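Local coordinates for protein peptidyl tryptophan dihydroxylase (Pseudomonas putida, PDB 7CTQ) that probably uses its bound FAD to dihydroxylate a peptidyl tryptophan, a step essential for biogenesis of the tryptophylquinone cofactor of quinohemoprotein amine dehydrogenase, at residues A[174-186]-A[325-337]. Sequence-based numbering, arbitrary orientation.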
ATOM      1  N   SER A 174      -3.525 -13.287 -18.934  1.00 60.10           N
ATOM      2  CA  SER A 174      -3.723 -11.900 -18.539  1.00 52.59           C
ATOM      3  C   SER A 174      -2.945 -11.025 -19.510  1.00 55.78           C
ATOM      4  O   SER A 174      -2.121 -11.514 -20.289  1.00 53.10           O
ATOM      5  CB  SER A 174      -3.292 -11.666 -17.088  1.00 59.27           C
ATOM      6  OG  SER A 174      -1.888 -11.803 -16.936  1.00 61.24           O
ATOM      7  N   ALA A 175      -3.227  -9.720 -19.482  1.00 56.35           N
ATOM      8  CA  ALA A 175      -2.509  -8.810 -20.370  1.00 52.52           C
ATOM      9  C   ALA A 175      -2.585  -7.379 -19.856  1.00 46.84           C
ATOM     10  O   ALA A 175      -3.486  -7.013 -19.090  1.00 44.75           O
ATOM     11  CB  ALA A 175      -3.042  -8.876 -21.805  1.00 46.98           C
ATOM     12  N   VAL A 176      -1.614  -6.580 -20.305  1.00 51.51           N
ATOM     13  CA  VAL A 176      -1.546  -5.137 -20.082  1.00 50.83           C
ATOM     14  C   VAL A 176      -1.233  -4.481 -21.417  1.00 46.85           C
ATOM     15  O   VAL A 176      -0.331  -4.931 -22.132  1.00 47.92           O
ATOM     16  CB  VAL A 176      -0.469  -4.747 -19.050  1.00 51.49           C
ATOM     17  CG1 VAL A 176      -0.754  -3.350 -18.470  1.00 43.93           C
ATOM     18  CG2 VAL A 176      -0.363  -5.783 -17.956  1.00 55.70           C
ATOM     19  N   GLU A 177      -1.976  -3.427 -21.762  1.00 43.18           N
ATOM     20  CA  GLU A 177      -1.653  -2.661 -22.957  1.00 42.28           C
ATOM     21  C   GLU A 177      -1.790  -1.174 -22.666  1.00 49.85           C
ATOM     22  O   GLU A 177      -2.740  -0.732 -22.007  1.00 41.24           O
ATOM     23  CB  GLU A 177      -2.521  -3.045 -24.173  1.00 50.49           C
ATOM     24  CG  GLU A 177      -4.008  -2.786 -24.025  1.00 49.17           C
ATOM     25  CD  GLU A 177      -4.805  -3.040 -25.315  1.00 57.28           C
ATOM     26  OE1 GLU A 177      -4.262  -2.891 -26.434  1.00 53.19           O
ATOM     27  OE2 GLU A 177      -5.996  -3.387 -25.196  1.00 49.39           O
ATOM     28  N   SER A 178      -0.807  -0.423 -23.145  1.00 41.70           N
ATOM     29  CA  SER A 178      -0.853   1.027 -23.141  1.00 41.27           C
ATOM     30  C   SER A 178      -1.800   1.509 -24.237  1.00 45.36           C
ATOM     31  O   SER A 178      -1.689   1.099 -25.398  1.00 44.36           O
ATOM     32  CB  SER A 178       0.559   1.579 -23.348  1.00 36.97           C
ATOM     33  OG  SER A 178       0.560   2.802 -24.058  1.00 48.98           O
ATOM     34  N   LEU A 179      -2.741   2.362 -23.861  1.00 34.99           N
ATOM     35  CA  LEU A 179      -3.623   3.037 -24.800  1.00 40.27           C
ATOM     36  C   LEU A 179      -3.198   4.496 -24.953  1.00 46.65           C
ATOM     37  O   LEU A 179      -2.305   4.993 -24.258  1.00 39.98           O
ATOM     38  CB  LEU A 179      -5.074   2.926 -24.340  1.00 42.31           C
ATOM     39  CG  LEU A 179      -5.456   1.556 -23.782  1.00 47.78           C
ATOM     40  CD1 LEU A 179      -6.739   1.666 -22.994  1.00 51.74           C
ATOM     41  CD2 LEU A 179      -5.604   0.525 -24.915  1.00 53.98           C
ATOM     42  N   ALA A 180      -3.866   5.191 -25.878  1.00 44.68           N
ATOM     43  CA  ALA A 180      -3.504   6.573 -26.170  1.00 55.23           C
ATOM     44  C   ALA A 180      -3.775   7.498 -24.987  1.00 44.79           C
ATOM     45  O   ALA A 180      -3.027   8.457 -24.775  1.00 44.00           O
ATOM     46  CB  ALA A 180      -4.259   7.058 -27.410  1.00 52.82           C
ATOM     47  N   ASP A 181      -4.828   7.228 -24.214  1.00 36.93           N
ATOM     48  CA  ASP A 181      -5.289   8.104 -23.140  1.00 33.10           C
ATOM     49  C   ASP A 181      -5.515   7.312 -21.856  1.00 37.24           C
ATOM     50  O   ASP A 181      -6.341   7.683 -21.014  1.00 37.10           O
ATOM     51  CB  ASP A 181      -6.559   8.852 -23.555  1.00 34.38           C
ATOM     52  CG  ASP A 181      -7.735   7.906 -23.848  1.00 47.72           C
ATOM     53  OD1 ASP A 181      -7.484   6.724 -24.168  1.00 42.99           O
ATOM     54  OD2 ASP A 181      -8.903   8.338 -23.762  1.00 43.75           O
ATOM     55  N   GLY A 182      -4.800   6.205 -21.704  1.00 35.85           N
ATOM     56  CA  GLY A 182      -4.970   5.369 -20.537  1.00 36.57           C
ATOM     57  C   GLY A 182      -4.208   4.078 -20.721  1.00 34.58           C
ATOM     58  O   GLY A 182      -3.405   3.934 -21.643  1.00 37.88           O
ATOM     59  N   TRP A 183      -4.472   3.140 -19.820  1.00 38.27           N
ATOM     60  CA  TRP A 183      -3.931   1.802 -19.964  1.00 45.70           C
ATOM     61  C   TRP A 183      -4.974   0.824 -19.450  1.00 31.43           C
ATOM     62  O   TRP A 183      -5.838   1.170 -18.640  1.00 36.19           O
ATOM     63  CB  TRP A 183      -2.571   1.633 -19.239  1.00 34.74           C
ATOM     64  CG  TRP A 183      -2.624   1.909 -17.773  1.00 41.09           C
ATOM     65  CD1 TRP A 183      -2.490   3.130 -17.152  1.00 38.61           C
ATOM     66  CD2 TRP A 183      -2.821   0.949 -16.732  1.00 42.12           C
ATOM     67  NE1 TRP A 183      -2.596   2.977 -15.787  1.00 35.54           N
ATOM     68  CE2 TRP A 183      -2.791   1.650 -15.502  1.00 36.47           C
ATOM     69  CE3 TRP A 183      -3.003  -0.438 -16.714  1.00 39.97           C
ATOM     70  CZ2 TRP A 183      -2.966   1.009 -14.271  1.00 39.62           C
ATOM     71  CZ3 TRP A 183      -3.159  -1.072 -15.490  1.00 38.04           C
ATOM     72  CH2 TRP A 183      -3.145  -0.349 -14.285  1.00 43.59           C
ATOM     73  N   ALA A 184      -4.887  -0.409 -19.934  1.00 36.44           N
ATOM     74  CA  ALA A 184      -5.858  -1.427 -19.568  1.00 43.52           C
ATOM     75  C   ALA A 184      -5.155  -2.657 -19.010  1.00 38.48           C
ATOM     76  O   ALA A 184      -4.061  -3.020 -19.451  1.00 42.24           O
ATOM     77  CB  ALA A 184      -6.742  -1.818 -20.774  1.00 39.70           C
ATOM     78  N   TRP A 185      -5.796  -3.281 -18.031  1.00 36.84           N
ATOM     79  CA  TRP A 185      -5.396  -4.569 -17.494  1.00 39.82           C
ATOM     80  C   TRP A 185      -6.550  -5.542 -17.689  1.00 45.30           C
ATOM     81  O   TRP A 185      -7.709  -5.193 -17.436  1.00 41.43           O
ATOM     82  CB  TRP A 185      -5.055  -4.453 -16.013  1.00 40.33           C
ATOM     83  CG  TRP A 185      -5.159  -5.723 -15.240  1.00 45.73           C
ATOM     84  CD1 TRP A 185      -6.143  -6.073 -14.359  1.00 49.44           C
ATOM     85  CD2 TRP A 185      -4.227  -6.809 -15.256  1.00 41.76           C
ATOM     86  NE1 TRP A 185      -5.883  -7.313 -13.829  1.00 49.39           N
ATOM     87  CE2 TRP A 185      -4.712  -7.785 -14.359  1.00 43.74           C
ATOM     88  CE3 TRP A 185      -3.028  -7.049 -15.939  1.00 48.49           C
ATOM     89  CZ2 TRP A 185      -4.041  -8.986 -14.129  1.00 55.90           C
ATOM     90  CZ3 TRP A 185      -2.365  -8.242 -15.714  1.00 60.14           C
ATOM     91  CH2 TRP A 185      -2.869  -9.194 -14.811  1.00 59.24           C
ATOM     92  N   MET A 186      -6.241  -6.765 -18.121  1.00 42.56           N
ATOM     93  CA  MET A 186      -7.286  -7.756 -18.355  1.00 50.43           C
ATOM     94  C   MET A 186      -6.813  -9.146 -17.945  1.00 47.96           C
ATOM     95  O   MET A 186      -5.624  -9.467 -18.025  1.00 47.40           O
ATOM     96  CB  MET A 186      -7.729  -7.774 -19.827  1.00 38.15           C
ATOM     97  CG  MET A 186      -6.612  -8.117 -20.783  1.00 46.13           C
ATOM     98  SD  MET A 186      -7.028  -7.719 -22.481  1.00 47.88           S
ATOM     99  CE  MET A 186      -6.393  -6.045 -22.631  1.00 45.95           C
ATOM    100  N   TYR A 325       5.055   4.806 -15.683  1.00 37.90           N
ATOM    101  CA  TYR A 325       4.448   5.669 -16.697  1.00 34.49           C
ATOM    102  C   TYR A 325       5.505   6.234 -17.636  1.00 42.61           C
ATOM    103  O   TYR A 325       5.276   6.360 -18.847  1.00 40.14           O
ATOM    104  CB  TYR A 325       3.661   6.806 -16.031  1.00 35.33           C
ATOM    105  CG  TYR A 325       2.273   6.421 -15.546  1.00 37.47           C
ATOM    106  CD1 TYR A 325       1.260   6.062 -16.449  1.00 39.74           C
ATOM    107  CD2 TYR A 325       1.959   6.428 -14.189  1.00 34.46           C
ATOM    108  CE1 TYR A 325      -0.033   5.721 -16.000  1.00 30.91           C
ATOM    109  CE2 TYR A 325       0.667   6.084 -13.740  1.00 34.12           C
ATOM    110  CZ  TYR A 325      -0.314   5.730 -14.651  1.00 40.14           C
ATOM    111  OH  TYR A 325      -1.579   5.385 -14.205  1.00 34.24           O
ATOM    112  N   GLY A 326       6.678   6.571 -17.097  1.00 40.35           N
ATOM    113  CA  GLY A 326       7.717   7.166 -17.914  1.00 38.26           C
ATOM    114  C   GLY A 326       8.355   6.203 -18.894  1.00 41.74           C
ATOM    115  O   GLY A 326       8.950   6.645 -19.885  1.00 46.23           O
ATOM    116  N   GLN A 327       8.276   4.897 -18.628  1.00 35.54           N
ATOM    117  CA  GLN A 327       8.797   3.929 -19.592  1.00 46.63           C
ATOM    118  C   GLN A 327       8.039   3.965 -20.916  1.00 52.03           C
ATOM    119  O   GLN A 327       8.595   3.575 -21.950  1.00 51.72           O
ATOM    120  CB  GLN A 327       8.765   2.521 -18.996  1.00 44.77           C
ATOM    121  CG  GLN A 327       9.919   2.267 -18.038  1.00 49.89           C
ATOM    122  CD  GLN A 327      10.034   0.822 -17.597  1.00 62.55           C
ATOM    123  OE1 GLN A 327       9.284   0.358 -16.735  1.00 56.12           O
ATOM    124  NE2 GLN A 327      10.991   0.102 -18.180  1.00 77.17           N
ATOM    125  N   GLU A 328       6.794   4.436 -20.916  1.00 45.22           N
ATOM    126  CA  GLU A 328       6.019   4.591 -22.148  1.00 44.63           C
ATOM    127  C   GLU A 328       6.446   5.891 -22.821  1.00 48.77           C
ATOM    128  O   GLU A 328       6.009   6.980 -22.438  1.00 49.46           O
ATOM    129  CB  GLU A 328       4.525   4.566 -21.843  1.00 41.88           C
ATOM    130  CG  GLU A 328       3.646   4.910 -23.020  1.00 43.34           C
ATOM    131  CD  GLU A 328       3.873   3.995 -24.215  1.00 46.01           C
ATOM    132  OE1 GLU A 328       4.591   4.393 -25.152  1.00 41.09           O
ATOM    133  OE2 GLU A 328       3.331   2.872 -24.203  1.00 44.88           O
ATOM    134  N   GLN A 329       7.307   5.775 -23.834  1.00 47.19           N
ATOM    135  CA  GLN A 329       7.917   6.925 -24.488  1.00 47.73           C
ATOM    136  C   GLN A 329       7.275   7.276 -25.822  1.00 49.56           C
ATOM    137  O   GLN A 329       7.689   8.255 -26.449  1.00 51.32           O
ATOM    138  CB  GLN A 329       9.411   6.675 -24.689  1.00 55.60           C
ATOM    139  CG  GLN A 329      10.083   6.037 -23.483  1.00 51.80           C
ATOM    140  CD  GLN A 329      11.571   5.855 -23.677  1.00 68.90           C
ATOM    141  OE1 GLN A 329      12.309   6.827 -23.835  1.00 69.30           O
ATOM    142  NE2 GLN A 329      12.027   4.602 -23.659  1.00 70.96           N
ATOM    143  N   GLY A 330       6.282   6.509 -26.272  1.00 51.48           N
ATOM    144  CA  GLY A 330       5.623   6.808 -27.527  1.00 52.15           C
ATOM    145  C   GLY A 330       4.252   7.433 -27.370  1.00 55.16           C
ATOM    146  O   GLY A 330       3.311   7.043 -28.065  1.00 56.96           O
ATOM    147  N   ARG A 331       4.115   8.410 -26.465  1.00 53.88           N
ATOM    148  CA  ARG A 331       2.815   9.013 -26.178  1.00 55.67           C
ATOM    149  C   ARG A 331       2.938  10.505 -25.921  1.00 56.91           C
ATOM    150  O   ARG A 331       2.163  11.067 -25.144  1.00 52.02           O
ATOM    151  CB  ARG A 331       2.154   8.371 -24.956  1.00 49.48           C
ATOM    152  CG  ARG A 331       1.794   6.910 -25.107  1.00 45.15           C
ATOM    153  CD  ARG A 331       0.643   6.678 -26.063  1.00 51.08           C
ATOM    154  NE  ARG A 331       0.214   5.284 -26.000  1.00 51.04           N
ATOM    155  CZ  ARG A 331      -0.241   4.597 -27.042  1.00 54.43           C
ATOM    156  NH1 ARG A 331      -0.324   5.175 -28.231  1.00 53.50           N
ATOM    157  NH2 ARG A 331      -0.608   3.331 -26.894  1.00 51.05           N
ATOM    158  N   VAL A 332       3.891  11.162 -26.578  1.00 61.61           N
ATOM    159  CA  VAL A 332       4.387  12.434 -26.072  1.00 64.37           C
ATOM    160  C   VAL A 332       3.348  13.555 -26.111  1.00 67.01           C
ATOM    161  O   VAL A 332       3.463  14.519 -25.345  1.00 80.26           O
ATOM    162  CB  VAL A 332       5.666  12.810 -26.838  1.00 75.24           C
ATOM    163  CG1 VAL A 332       6.799  11.845 -26.456  1.00 53.83           C
ATOM    164  CG2 VAL A 332       5.409  12.776 -28.336  1.00 74.45           C
ATOM    165  N   GLY A 333       2.323  13.465 -26.942  1.00 61.93           N
ATOM    166  CA  GLY A 333       1.372  14.557 -26.925  1.00 64.09           C
ATOM    167  C   GLY A 333       0.170  14.384 -26.020  1.00 62.13           C
ATOM    168  O   GLY A 333      -0.710  15.251 -26.017  1.00 60.09           O
ATOM    169  N   GLN A 334       0.116  13.313 -25.224  1.00 53.89           N
ATOM    170  CA  GLN A 334      -1.127  12.887 -24.591  1.00 48.82           C
ATOM    171  C   GLN A 334      -1.224  13.415 -23.171  1.00 45.47           C
ATOM    172  O   GLN A 334      -0.335  13.129 -22.357  1.00 47.64           O
ATOM    173  CB  GLN A 334      -1.214  11.362 -24.591  1.00 43.67           C
ATOM    174  CG  GLN A 334      -1.157  10.745 -25.974  1.00 47.62           C
ATOM    175  CD  GLN A 334      -2.389  11.075 -26.800  1.00 53.99           C
ATOM    176  OE1 GLN A 334      -3.467  11.324 -26.258  1.00 50.49           O
ATOM    177  NE2 GLN A 334      -2.234  11.076 -28.117  1.00 66.04           N
ATOM    178  N   PRO A 335      -2.287  14.143 -22.820  1.00 44.52           N
ATOM    179  CA  PRO A 335      -2.428  14.630 -21.436  1.00 45.32           C
ATOM    180  C   PRO A 335      -2.455  13.542 -20.371  1.00 51.95           C
ATOM    181  O   PRO A 335      -1.966  13.788 -19.260  1.00 45.35           O
ATOM    182  CB  PRO A 335      -3.761  15.395 -21.471  1.00 44.67           C
ATOM    183  CG  PRO A 335      -3.886  15.844 -22.884  1.00 53.65           C
ATOM    184  CD  PRO A 335      -3.298  14.728 -23.717  1.00 50.49           C
ATOM    185  N   PHE A 336      -3.026  12.360 -20.645  1.00 40.47           N
ATOM    186  CA  PHE A 336      -3.072  11.336 -19.606  1.00 38.18           C
ATOM    187  C   PHE A 336      -1.667  10.955 -19.160  1.00 42.22           C
ATOM    188  O   PHE A 336      -1.404  10.815 -17.959  1.00 42.30           O
ATOM    189  CB  PHE A 336      -3.812  10.084 -20.089  1.00 39.71           C
ATOM    190  CG  PHE A 336      -3.697   8.913 -19.135  1.00 31.04           C
ATOM    191  CD1 PHE A 336      -4.570   8.791 -18.073  1.00 31.75           C
ATOM    192  CD2 PHE A 336      -2.705   7.956 -19.290  1.00 42.09           C
ATOM    193  CE1 PHE A 336      -4.471   7.734 -17.176  1.00 34.71           C
ATOM    194  CE2 PHE A 336      -2.595   6.893 -18.391  1.00 41.24           C
ATOM    195  CZ  PHE A 336      -3.483   6.788 -17.333  1.00 38.46           C
ATOM    196  N   TRP A 337      -0.765  10.771 -20.123  1.00 33.89           N
ATOM    197  CA  TRP A 337       0.580  10.279 -19.863  1.00 35.85           C
ATOM    198  C   TRP A 337       1.486  11.380 -19.319  1.00 39.92           C
ATOM    199  O   TRP A 337       2.168  11.185 -18.308  1.00 41.39           O
ATOM    200  CB  TRP A 337       1.155   9.684 -21.151  1.00 37.95           C
ATOM    201  CG  TRP A 337       0.441   8.426 -21.570  1.00 42.65           C
ATOM    202  CD1 TRP A 337      -0.602   8.320 -22.456  1.00 41.79           C
ATOM    203  CD2 TRP A 337       0.706   7.103 -21.105  1.00 34.78           C
ATOM    204  NE1 TRP A 337      -0.990   7.004 -22.576  1.00 38.11           N
ATOM    205  CE2 TRP A 337      -0.205   6.237 -21.754  1.00 41.84           C
ATOM    206  CE3 TRP A 337       1.627   6.561 -20.203  1.00 33.37           C
ATOM    207  CZ2 TRP A 337      -0.219   4.862 -21.523  1.00 38.42           C
ATOM    208  CZ3 TRP A 337       1.618   5.190 -19.984  1.00 38.21           C
ATOM    209  CH2 TRP A 337       0.699   4.358 -20.637  1.00 38.81           C
TER
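Ser178 and Arg331 lead the polar side of this contact, in which the tip of a beta hairpin (strands 173-179 and 182-188) meets the loop joining helix 299-327 to helix 335-341 in an FAD-dependent monooxygenase. Arg331 approaches side-on, and both NE (3.2 Å) and NH2 (3.1 Å) donate to Ser178 OG, which lies close to the guanidinium plane. NH2 also makes a weak bond to Ser178 O, while the backbone of Leu179 and Ala180 covers one guanidinium face. The same hydroxyl donates to Glu328 OE2 at 2.8 Å, coming from above the carboxylate plane, so Ser178 OG bridges the two charged side chains. Asn77 N holds OE2 as well, and Glu328 OE1 takes the amide of Gly330 within the loop. Shortening Arg331 to an alanine would probably leave Ser178 OG without these two donors and the backbone of Leu179 and Ala180 without the flat group it lies against.

A second polar link comes from Trp337, whose NE1 donates in its ring plane to Leu179 O (2.9 Å), tying the indole to the hairpin turn. In a third, Trp183 NE1 donates at 153° to Tyr325 OH, 3.1 Å away, a hydroxyl also hydrogen-bonded to Asp268 OD2. The side chain of Trp183 lies about 6 Å from the bound FAD at nearest atoms.

Apolar packing centres on Phe336. Glu328 CG and Arg331 CG lie over one face of the Trp337 indole; Phe336 CD2 lies over the other. With CG anti to the backbone N (chi1 171°), the Phe336 ring reaches the hairpin, and Gly182 CA sits over one face in a CH-pi contact, 3.6 Å from the ring centroid. Trp183 CD1 comes to the edge of the same ring.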